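Local coordinates for protein putative hydrolase (PDB 4XUK) that probably hydrolyses organophosphate triesters and lactones with a pair of zinc ions held in a metallo-beta-lactamase superfamily active site, at residues His113-Ser118 with Ile164-Ala169; Ala123-Ala128 with Ala169-Lys174; Thr129-Asn134 with Arg176-Lys181. The protein carries 2 engineered substitutions. All blocks are in the same frame, centred on the assembly; numbering follows the deposited sequence.

The three contacts follow one another along the edge of the fold. Their first segments run consecutively from 113 to 134, with a short gap after 118. The second segments run from 164 to 181 in the same order, so all three contacts interleave along the chain. Contacts 1 and 2 use neighbouring parts of helix 151-173, share Ala169, and have centres about 9 Å apart. Contact 3 pairs strands 129-133 and 177-180, with its centre about 13 Å from contact 1 and about 12 Å from contact 2. Together they place helix 151-173 beside the short helix and turn that follow the zinc-binding histidines, and against the last two strands at one edge of a sheet.

Contact 1: residues His113-Ser118 with Ile164-Ala169; sequences HVCGIS and IKQAIA. With ZN (zinc ion), chain C.
Ala167 of helix 151-173 packs against the end of helix 111-114 and the 3-10 turn 115-117 after it. Its methyl CB lies 3.9 Å from Cys115 CA and equally close to the carbonyl O of Val114. The small side chain lets the helix come near, with Cys115 CA and Ala167 CA only 5.2 Å apart.

Branched apolar side chains flank this point. Val114 turns CG2 to Ile168 CG2 at 3.9 Å, while its CG1 faces Ile164 more loosely. Ile117 sets its CG1 between the backbone N and the carbonyl carbon (chi1 67°). From there its CD1 reaches Ile168 CG2 at 4.0 Å, so that methyl meets both Val114 and Ile117.

One polar bond crosses the contact. Ser118 OG donates to Ala167 O at 2.6 Å, on a lone pair in the carbonyl plane. Tyr171 N, the usual helix donor to this oxygen, makes no bond to the turn before, because the helix kinks at Pro170. This probably helps Ala167 O to take the serine.

Covalent and metal bonds fix the 113-118 side. Cys115 is joined to Cys79 by a disulfide. His113 does not touch the helix; it binds a zinc ion through NE2 at 2.0 Å, with Asp112, Asp218 and His265. Asp73 accepts from its ND1. His113 closes the HxHxDH zinc motif of the metallo-beta-lactamase superfamily.

Contact 2: residues Ala123-Ala128 with Ala169-Lys174; sequences ANFPNA and APYQAK
Tyr171 projects its ring from helix 151-173 into the loop 123-128, and its hydroxyl ends beside Phe125. The carbonyl O of Ala128 lies at the edge of the tyrosine ring, in its plane, 3.6 Å from CD2. The methyl of Ala123 approaches the same ring obliquely, with CB 3.5 Å from CZ. On the Phe125 ring, Tyr171 OH sits at the edge, near the plane, and the two side chains are skewed to each other. The phenyl ring itself leads away from the helix, toward Leu88, Leu91 and Ile104. Tyr171 CG lies anti to the carbonyl carbon (chi1 -66°), and from there the ring reaches the loop.

The phenol oxygen is gripped twice. Phe125 N donates to Tyr171 OH at 3.0 Å, with a bent N-H...O angle of 146°. Tyr171 OH also bonds to the carbonyl Ile117 O, so the phenol should be the donor there. These bonds fix the reach of the ring and satisfy its buried polar end.

A smaller apolar touch lies beside it, where Pro170 CB meets Ala123 CB at 4.2 Å. Pro170 has no N-H to give, and the helix is kinked here.

Residues Phe125 to Ala128 make a type I beta turn, closed by Ala128 N to Phe125 O at 3.1 Å. The loop links the hairpin 118-123 to strand 129-133. Tyr171 pins it to the C-terminal turn of helix 151-173, within the metallo-beta-lactamase fold.

Contact 3: residues Thr129-Asn134 with Arg176-Lys181; sequences TVYVSN and RFKTYK
Val130 and Phe177 sit side by side on one face of a parallel strand pair, and Val132 extends their apolar patch. Phe177 has CG anti to its backbone N (chi1 179°), which carries the ring back toward strand 129-133. The ring then passes obliquely by both valines. Its CD1 lies 3.8 Å from Val130 CG1, and its CZ lies 3.7 Å from Val132 CG1, so the ring bridges the step between the two branches. Ile168 and Gln172 of helix 151-173 also touch this ring.

Tyr131 and Lys178 lie on the other face, and the Tyr180 ring comes in beside them. Lys178 CB sits over one face of the Tyr131 ring, 4.1 Å from its centroid, in a CH-pi contact offset toward the rim. Its CG still touches Thr129 OG1; only the end of the chain leads away. Tyr180 sets CG between its backbone N and carbonyl carbon (chi1 61°). Its ring therefore folds across the neighbouring strand, and Ser133 CA rests 3.7 Å from the ring centroid, over the face. Tyr131 CB fits at the edge of that ring. The Tyr180 hydroxyl is hydrogen-bonded to the hydroxyl of Tyr204.

Backbone bonds alternate between the strands. Val130 O takes the N-H of Lys178 at 2.7 Å. The spacing lengthens to 3.3 Å at Tyr180 N to Val132 O. It tightens again where Asn134 N gives to Tyr180 O at 2.8 Å. The modelled overlap of Asn134 ND2 with Lys181 CD is doubtful.

Ser133 is the N-cap of helix 134-141, its OG hydrogen-bonding both Glu136 N and Gly200 O. The two parallel strands are joined through helices 134-141 and 151-173, a beta-alpha-beta crossover at the sheet edge of the metallo-beta-lactamase alpha-beta-beta-alpha fold.

Contact 1: residues His113-Ser118 with Ile164-Ala169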
loop_
_atom_site.group_PDB
_atom_site.type_symbol
_atom_site.label_atom_id
_atom_site.label_comp_id
_atom_site.label_asym_id
_atom_site.label_seq_id
_atom_site.Cartn_x
_atom_site.Cartn_y
_atom_site.Cartn_z
ATOM N N HIS A 113 3.881 13.679 17.059
ATOM C CA HIS A 113 2.435 13.543 17.156
ATOM C C HIS A 113 1.750 14.848 17.519
ATOM O O HIS A 113 0.646 15.129 17.027
ATOM C CB HIS A 113 2.095 12.439 18.153
ATOM C CG HIS A 113 2.708 11.130 17.784
ATOM N ND1 HIS A 113 1.990 10.117 17.195
ATOM C CD2 HIS A 113 3.992 10.701 17.844
ATOM C CE1 HIS A 113 2.802 9.107 16.931
ATOM N NE2 HIS A 113 4.018 9.433 17.329
ATOM N N VAL A 114 2.400 15.645 18.368
ATOM C CA VAL A 114 1.802 16.888 18.853
ATOM C C VAL A 114 2.241 18.156 18.098
ATOM O O VAL A 114 1.434 19.074 17.929
ATOM C CB VAL A 114 2.025 17.070 20.375
ATOM C CG1 VAL A 114 3.503 17.223 20.695
ATOM C CG2 VAL A 114 1.253 18.288 20.881
ATOM N N CYS A 115 3.494 18.220 17.641
ATOM C CA CYS A 115 4.012 19.484 17.082
ATOM C C CYS A 115 3.206 19.993 15.883
ATOM O O CYS A 115 3.061 21.207 15.686
ATOM C CB CYS A 115 5.495 19.370 16.716
ATOM S SG CYS A 115 6.616 19.538 18.127
ATOM N N GLY A 116 2.652 19.070 15.102
ATOM C CA GLY A 116 1.838 19.442 13.952
ATOM C C GLY A 116 0.586 20.253 14.239
ATOM O O GLY A 116 -0.064 20.717 13.295
ATOM N N ILE A 117 0.220 20.433 15.509
ATOM C CA ILE A 117 -0.941 21.275 15.800
ATOM C C ILE A 117 -0.650 22.763 15.605
ATOM O O ILE A 117 -1.579 23.575 15.505
ATOM C CB ILE A 117 -1.559 21.027 17.216
ATOM C CG1 ILE A 117 -0.608 21.473 18.345
ATOM C CG2 ILE A 117 -1.954 19.555 17.375
ATOM C CD1 ILE A 117 -1.161 21.216 19.763
ATOM N N SER A 118 0.631 23.114 15.528
ATOM C CA SER A 118 1.041 24.506 15.386
ATOM C C SER A 118 2.181 24.623 14.381
ATOM O O SER A 118 2.837 23.632 14.059
ATOM C CB SER A 118 1.505 25.061 16.742
ATOM O OG SER A 118 0.458 25.021 17.697
ATOM N N ILE A 164 6.968 20.501 23.122
ATOM C CA ILE A 164 5.578 20.256 23.499
ATOM C C ILE A 164 4.910 21.564 23.911
ATOM O O ILE A 164 3.810 21.878 23.462
ATOM C CB ILE A 164 5.480 19.244 24.667
ATOM C CG1 ILE A 164 5.906 17.843 24.212
ATOM C CG2 ILE A 164 4.063 19.209 25.231
ATOM C CD1 ILE A 164 6.116 16.846 25.353
ATOM N N LYS A 165 5.590 22.315 24.773
ATOM C CA LYS A 165 5.059 23.566 25.274
ATOM C C LYS A 165 4.813 24.565 24.155
ATOM O O LYS A 165 3.765 25.210 24.138
ATOM C CB LYS A 165 5.966 24.139 26.374
ATOM C CG LYS A 165 5.776 23.438 27.710
ATOM C CD LYS A 165 6.809 23.882 28.745
ATOM C CE LYS A 165 6.454 23.328 30.119
ATOM N NZ LYS A 165 7.388 23.847 31.150
ATOM N N GLN A 166 5.735 24.684 23.223
ATOM C CA GLN A 166 5.534 25.583 22.124
ATOM C C GLN A 166 4.344 25.220 21.228
ATOM O O GLN A 166 3.668 26.053 20.783
ATOM C CB GLN A 166 6.809 25.807 21.315
ATOM C CG GLN A 166 7.343 24.584 20.619
ATOM C CD GLN A 166 6.776 24.333 19.233
ATOM O OE1 GLN A 166 6.519 23.212 18.818
ATOM N NE2 GLN A 166 6.603 25.387 18.533
ATOM N N ALA A 167 4.095 23.958 21.029
ATOM C CA ALA A 167 3.000 23.548 20.169
ATOM C C ALA A 167 1.659 23.822 20.829
ATOM O O ALA A 167 0.720 24.271 20.172
ATOM C CB ALA A 167 3.127 22.082 19.830
ATOM N N ILE A 168 1.566 23.538 22.122
ATOM C CA ILE A 168 0.272 23.592 22.808
ATOM C C ILE A 168 -0.077 24.963 23.380
ATOM O O ILE A 168 -1.241 25.232 23.675
ATOM C CB ILE A 168 0.170 22.536 23.923
ATOM C CG1 ILE A 168 1.078 22.887 25.102
ATOM C CG2 ILE A 168 0.492 21.144 23.380
ATOM C CD1 ILE A 168 0.906 21.942 26.268
ATOM N N ALA A 169 0.929 25.814 23.555
ATOM C CA ALA A 169 0.733 27.181 24.039
ATOM C C ALA A 169 -0.395 27.965 23.348
ATOM O O ALA A 169 -1.215 28.584 24.034
ATOM C CB ALA A 169 2.062 27.963 23.996
HETATM ZN ZN ZN C . 5.775 8.449 17.179
#

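Contact 2: residues Ala123-Ala128 with Ala169-Lys174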
loop_
_atom_site.group_PDB
_atom_site.type_symbol
_atom_site.label_atom_id
_atom_site.label_comp_id
_atom_site.label_asym_id
_atom_site.label_seq_id
_atom_site.Cartn_x
_atom_site.Cartn_y
_atom_site.Cartn_z
ATOM N N ALA A 123 -1.407 28.412 15.987
ATOM C CA ALA A 123 -2.223 27.220 15.782
ATOM C C ALA A 123 -2.429 26.961 14.303
ATOM O O ALA A 123 -2.642 27.900 13.523
ATOM C CB ALA A 123 -3.578 27.354 16.496
ATOM N N ASN A 124 -2.325 25.697 13.906
ATOM C CA ASN A 124 -2.715 25.331 12.558
ATOM C C ASN A 124 -4.213 25.100 12.475
ATOM O O ASN A 124 -4.777 25.181 11.398
ATOM C CB ASN A 124 -1.994 24.067 12.085
ATOM C CG ASN A 124 -0.582 24.335 11.610
ATOM O OD1 ASN A 124 -0.273 25.409 11.102
ATOM N ND2 ASN A 124 0.281 23.340 11.753
ATOM N N PHE A 125 -4.851 24.798 13.605
ATOM C CA PHE A 125 -6.260 24.429 13.580
ATOM C C PHE A 125 -7.094 25.341 14.490
ATOM O O PHE A 125 -7.396 24.993 15.634
ATOM C CB PHE A 125 -6.403 22.947 13.929
ATOM C CG PHE A 125 -5.564 22.053 13.044
ATOM C CD1 PHE A 125 -6.014 21.693 11.783
ATOM C CD2 PHE A 125 -4.312 21.618 13.451
ATOM C CE1 PHE A 125 -5.244 20.893 10.944
ATOM C CE2 PHE A 125 -3.533 20.820 12.619
ATOM C CZ PHE A 125 -4.004 20.456 11.362
ATOM N N PRO A 126 -7.486 26.510 13.961
ATOM C CA PRO A 126 -8.012 27.613 14.777
ATOM C C PRO A 126 -9.353 27.320 15.458
ATOM O O PRO A 126 -9.666 27.991 16.436
ATOM C CB PRO A 126 -8.148 28.766 13.770
ATOM C CG PRO A 126 -8.267 28.119 12.450
ATOM C CD PRO A 126 -7.475 26.836 12.521
ATOM N N ASN A 127 -10.101 26.327 14.984
ATOM C CA ASN A 127 -11.389 25.987 15.589
ATOM C C ASN A 127 -11.381 24.680 16.379
ATOM O O ASN A 127 -12.432 24.175 16.781
ATOM C CB ASN A 127 -12.459 25.931 14.508
ATOM C CG ASN A 127 -12.587 27.237 13.777
ATOM O OD1 ASN A 127 -12.633 28.293 14.401
ATOM N ND2 ASN A 127 -12.604 27.184 12.454
ATOM N N ALA A 128 -10.191 24.145 16.611
ATOM C CA ALA A 128 -10.066 22.832 17.220
ATOM C C ALA A 128 -9.712 22.902 18.695
ATOM O O ALA A 128 -8.924 23.757 19.133
ATOM C CB ALA A 128 -9.010 22.009 16.487
ATOM N N ALA A 169 0.929 25.814 23.555
ATOM C CA ALA A 169 0.733 27.181 24.039
ATOM C C ALA A 169 -0.395 27.965 23.348
ATOM O O ALA A 169 -1.215 28.584 24.034
ATOM C CB ALA A 169 2.062 27.963 23.996
ATOM N N PRO A 170 -0.448 27.944 21.995
ATOM C CA PRO A 170 -1.530 28.664 21.314
ATOM C C PRO A 170 -2.907 28.098 21.649
ATOM O O PRO A 170 -3.889 28.840 21.592
ATOM C CB PRO A 170 -1.230 28.425 19.828
ATOM C CG PRO A 170 0.212 28.125 19.764
ATOM C CD PRO A 170 0.510 27.372 21.027
ATOM N N TYR A 171 -2.991 26.812 21.979
ATOM C CA TYR A 171 -4.290 26.230 22.302
ATOM C C TYR A 171 -4.664 26.483 23.762
ATOM O O TYR A 171 -5.823 26.779 24.062
ATOM C CB TYR A 171 -4.334 24.738 21.956
ATOM C CG TYR A 171 -4.244 24.490 20.471
ATOM C CD1 TYR A 171 -3.010 24.493 19.818
ATOM C CD2 TYR A 171 -5.389 24.286 19.712
ATOM C CE1 TYR A 171 -2.923 24.284 18.438
ATOM C CE2 TYR A 171 -5.311 24.063 18.336
ATOM C CZ TYR A 171 -4.077 24.069 17.709
ATOM O OH TYR A 171 -3.999 23.862 16.340
ATOM N N GLN A 172 -3.689 26.374 24.661
ATOM C CA GLN A 172 -3.894 26.773 26.057
ATOM C C GLN A 172 -4.376 28.220 26.163
ATOM O O GLN A 172 -5.297 28.527 26.928
ATOM C CB GLN A 172 -2.608 26.585 26.860
ATOM C CG GLN A 172 -2.258 25.118 27.166
ATOM C CD GLN A 172 -0.902 25.000 27.832
ATOM O OE1 GLN A 172 0.068 25.634 27.403
ATOM N NE2 GLN A 172 -0.831 24.216 28.902
ATOM N N ALA A 173 -3.759 29.105 25.385
ATOM C CA ALA A 173 -4.161 30.514 25.358
ATOM C C ALA A 173 -5.643 30.718 25.007
ATOM O O ALA A 173 -6.261 31.688 25.454
ATOM C CB ALA A 173 -3.286 31.288 24.406
ATOM N N LYS A 174 -6.207 29.815 24.205
ATOM C CA LYS A 174 -7.615 29.902 23.820
ATOM C C LYS A 174 -8.506 28.999 24.661
ATOM O O LYS A 174 -9.697 28.852 24.356
ATOM C CB LYS A 174 -7.792 29.530 22.344
ATOM C CG LYS A 174 -7.194 30.539 21.365
ATOM C CD LYS A 174 -8.287 31.273 20.611
ATOM C CE LYS A 174 -7.712 32.096 19.464
ATOM N NZ LYS A 174 -8.768 32.480 18.479
#

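Contact 3: residues Thr129-Asn134 with Arg176-Lys181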
loop_
_atom_site.group_PDB
_atom_site.type_symbol
_atom_site.label_atom_id
_atom_site.label_comp_id
_atom_site.label_asym_id
_atom_site.label_seq_id
_atom_site.Cartn_x
_atom_site.Cartn_y
_atom_site.Cartn_z
ATOM N N THR A 129 -10.272 21.983 19.462
ATOM C CA THR A 129 -9.725 21.751 20.781
ATOM C C THR A 129 -8.974 20.424 20.842
ATOM O O THR A 129 -9.387 19.394 20.269
ATOM C CB THR A 129 -10.759 21.975 21.917
ATOM O OG1 THR A 129 -10.661 20.949 22.921
ATOM C CG2 THR A 129 -12.125 22.052 21.360
ATOM N N VAL A 130 -7.834 20.502 21.512
ATOM C CA VAL A 130 -6.852 19.440 21.561
ATOM C C VAL A 130 -7.011 18.687 22.878
ATOM O O VAL A 130 -7.112 19.313 23.955
ATOM C CB VAL A 130 -5.434 20.042 21.452
ATOM C CG1 VAL A 130 -4.374 18.978 21.641
ATOM C CG2 VAL A 130 -5.258 20.755 20.110
ATOM N N TYR A 131 -7.069 17.358 22.780
ATOM C CA TYR A 131 -7.162 16.470 23.946
ATOM C C TYR A 131 -5.972 15.528 24.026
ATOM O O TYR A 131 -5.497 15.015 23.003
ATOM C CB TYR A 131 -8.387 15.566 23.843
ATOM C CG TYR A 131 -9.712 16.250 24.012
ATOM C CD1 TYR A 131 -10.297 16.946 22.962
ATOM C CD2 TYR A 131 -10.395 16.167 25.213
ATOM C CE1 TYR A 131 -11.534 17.569 23.120
ATOM C CE2 TYR A 131 -11.624 16.785 25.382
ATOM C CZ TYR A 131 -12.186 17.474 24.332
ATOM O OH TYR A 131 -13.408 18.083 24.510
ATOM N N VAL A 132 -5.536 15.251 25.249
ATOM C CA VAL A 132 -4.517 14.233 25.495
ATOM C C VAL A 132 -4.801 13.715 26.910
ATOM O O VAL A 132 -5.498 14.386 27.688
ATOM C CB VAL A 132 -3.101 14.847 25.374
ATOM C CG1 VAL A 132 -2.840 15.803 26.545
ATOM C CG2 VAL A 132 -2.031 13.764 25.269
ATOM N N SER A 133 -4.305 12.530 27.259
ATOM C CA SER A 133 -4.665 11.968 28.559
ATOM C C SER A 133 -4.076 12.769 29.724
ATOM O O SER A 133 -3.005 13.376 29.604
ATOM C CB SER A 133 -4.245 10.505 28.670
ATOM O OG SER A 133 -2.887 10.396 29.054
ATOM N N ASN A 134 -4.789 12.752 30.826
ATOM C CA ASN A 134 -4.340 13.298 32.090
ATOM C C ASN A 134 -2.938 12.842 32.489
ATOM O O ASN A 134 -2.094 13.624 32.786
ATOM C CB ASN A 134 -5.357 12.999 33.212
ATOM C CG ASN A 134 -5.623 11.495 33.416
ATOM O OD1 ASN A 134 -5.393 10.673 32.564
ATOM N ND2 ASN A 134 -6.135 11.165 34.562
ATOM N N ARG A 176 -8.384 25.858 24.825
ATOM C CA ARG A 176 -8.688 24.717 23.970
ATOM C C ARG A 176 -7.637 23.594 24.000
ATOM O O ARG A 176 -7.451 22.869 23.053
ATOM C CB ARG A 176 -8.971 25.160 22.544
ATOM C CG ARG A 176 -9.984 26.264 22.419
ATOM C CD ARG A 176 -11.354 25.734 22.139
ATOM N NE ARG A 176 -11.810 26.356 20.954
ATOM C CZ ARG A 176 -12.368 25.794 19.902
ATOM N NH1 ARG A 176 -12.632 24.520 19.774
ATOM N NH2 ARG A 176 -12.647 26.585 18.950
ATOM N N PHE A 177 -6.970 23.472 25.121
ATOM C CA PHE A 177 -6.130 22.304 25.378
ATOM C C PHE A 177 -6.694 21.602 26.606
ATOM O O PHE A 177 -6.730 22.175 27.704
ATOM C CB PHE A 177 -4.684 22.725 25.613
ATOM C CG PHE A 177 -3.763 21.577 25.903
ATOM C CD1 PHE A 177 -3.304 20.768 24.875
ATOM C CD2 PHE A 177 -3.363 21.308 27.202
ATOM C CE1 PHE A 177 -2.451 19.706 25.144
ATOM C CE2 PHE A 177 -2.521 20.252 27.475
ATOM C CZ PHE A 177 -2.065 19.455 26.449
ATOM N N LYS A 178 -7.135 20.364 26.419
ATOM C CA LYS A 178 -7.910 19.674 27.436
ATOM C C LYS A 178 -7.242 18.350 27.772
ATOM O O LYS A 178 -6.549 17.766 26.932
ATOM C CB LYS A 178 -9.321 19.401 26.913
ATOM C CG LYS A 178 -10.053 20.619 26.373
ATOM C CD LYS A 178 -10.317 21.632 27.475
ATOM C CE LYS A 178 -11.273 22.723 27.015
ATOM N NZ LYS A 178 -11.638 23.616 28.154
ATOM N N THR A 179 -7.444 17.875 28.996
ATOM C CA THR A 179 -7.037 16.515 29.341
ATOM C C THR A 179 -8.255 15.675 29.719
ATOM O O THR A 179 -9.315 16.222 30.039
ATOM C CB THR A 179 -5.965 16.480 30.452
ATOM O OG1 THR A 179 -6.517 16.938 31.688
ATOM C CG2 THR A 179 -4.782 17.364 30.070
ATOM N N TYR A 180 -8.107 14.351 29.654
ATOM C CA TYR A 180 -9.208 13.440 29.971
ATOM C C TYR A 180 -8.733 12.302 30.863
ATOM O O TYR A 180 -7.525 12.085 31.032
ATOM C CB TYR A 180 -9.843 12.857 28.697
ATOM C CG TYR A 180 -8.874 12.049 27.858
ATOM C CD1 TYR A 180 -8.537 10.743 28.210
ATOM C CD2 TYR A 180 -8.290 12.592 26.722
ATOM C CE1 TYR A 180 -7.647 10.011 27.463
ATOM C CE2 TYR A 180 -7.396 11.857 25.954
ATOM C CZ TYR A 180 -7.083 10.570 26.335
ATOM O OH TYR A 180 -6.191 9.827 25.591
ATOM N N LYS A 181 -9.669 11.536 31.365
ATOM C CA LYS A 181 -9.366 10.359 32.136
ATOM C C LYS A 181 -9.992 9.122 31.521
ATOM O O LYS A 181 -10.910 9.224 30.782
ATOM C CB LYS A 181 -9.878 10.555 33.552
ATOM C CG LYS A 181 -8.932 11.320 34.414
ATOM C CD LYS A 181 -7.546 10.651 34.473
ATOM C CE LYS A 181 -7.627 9.121 34.565
ATOM N NZ LYS A 181 -6.925 8.434 33.466
HETATM O O HOH W 1 -2.912 10.460 25.685
#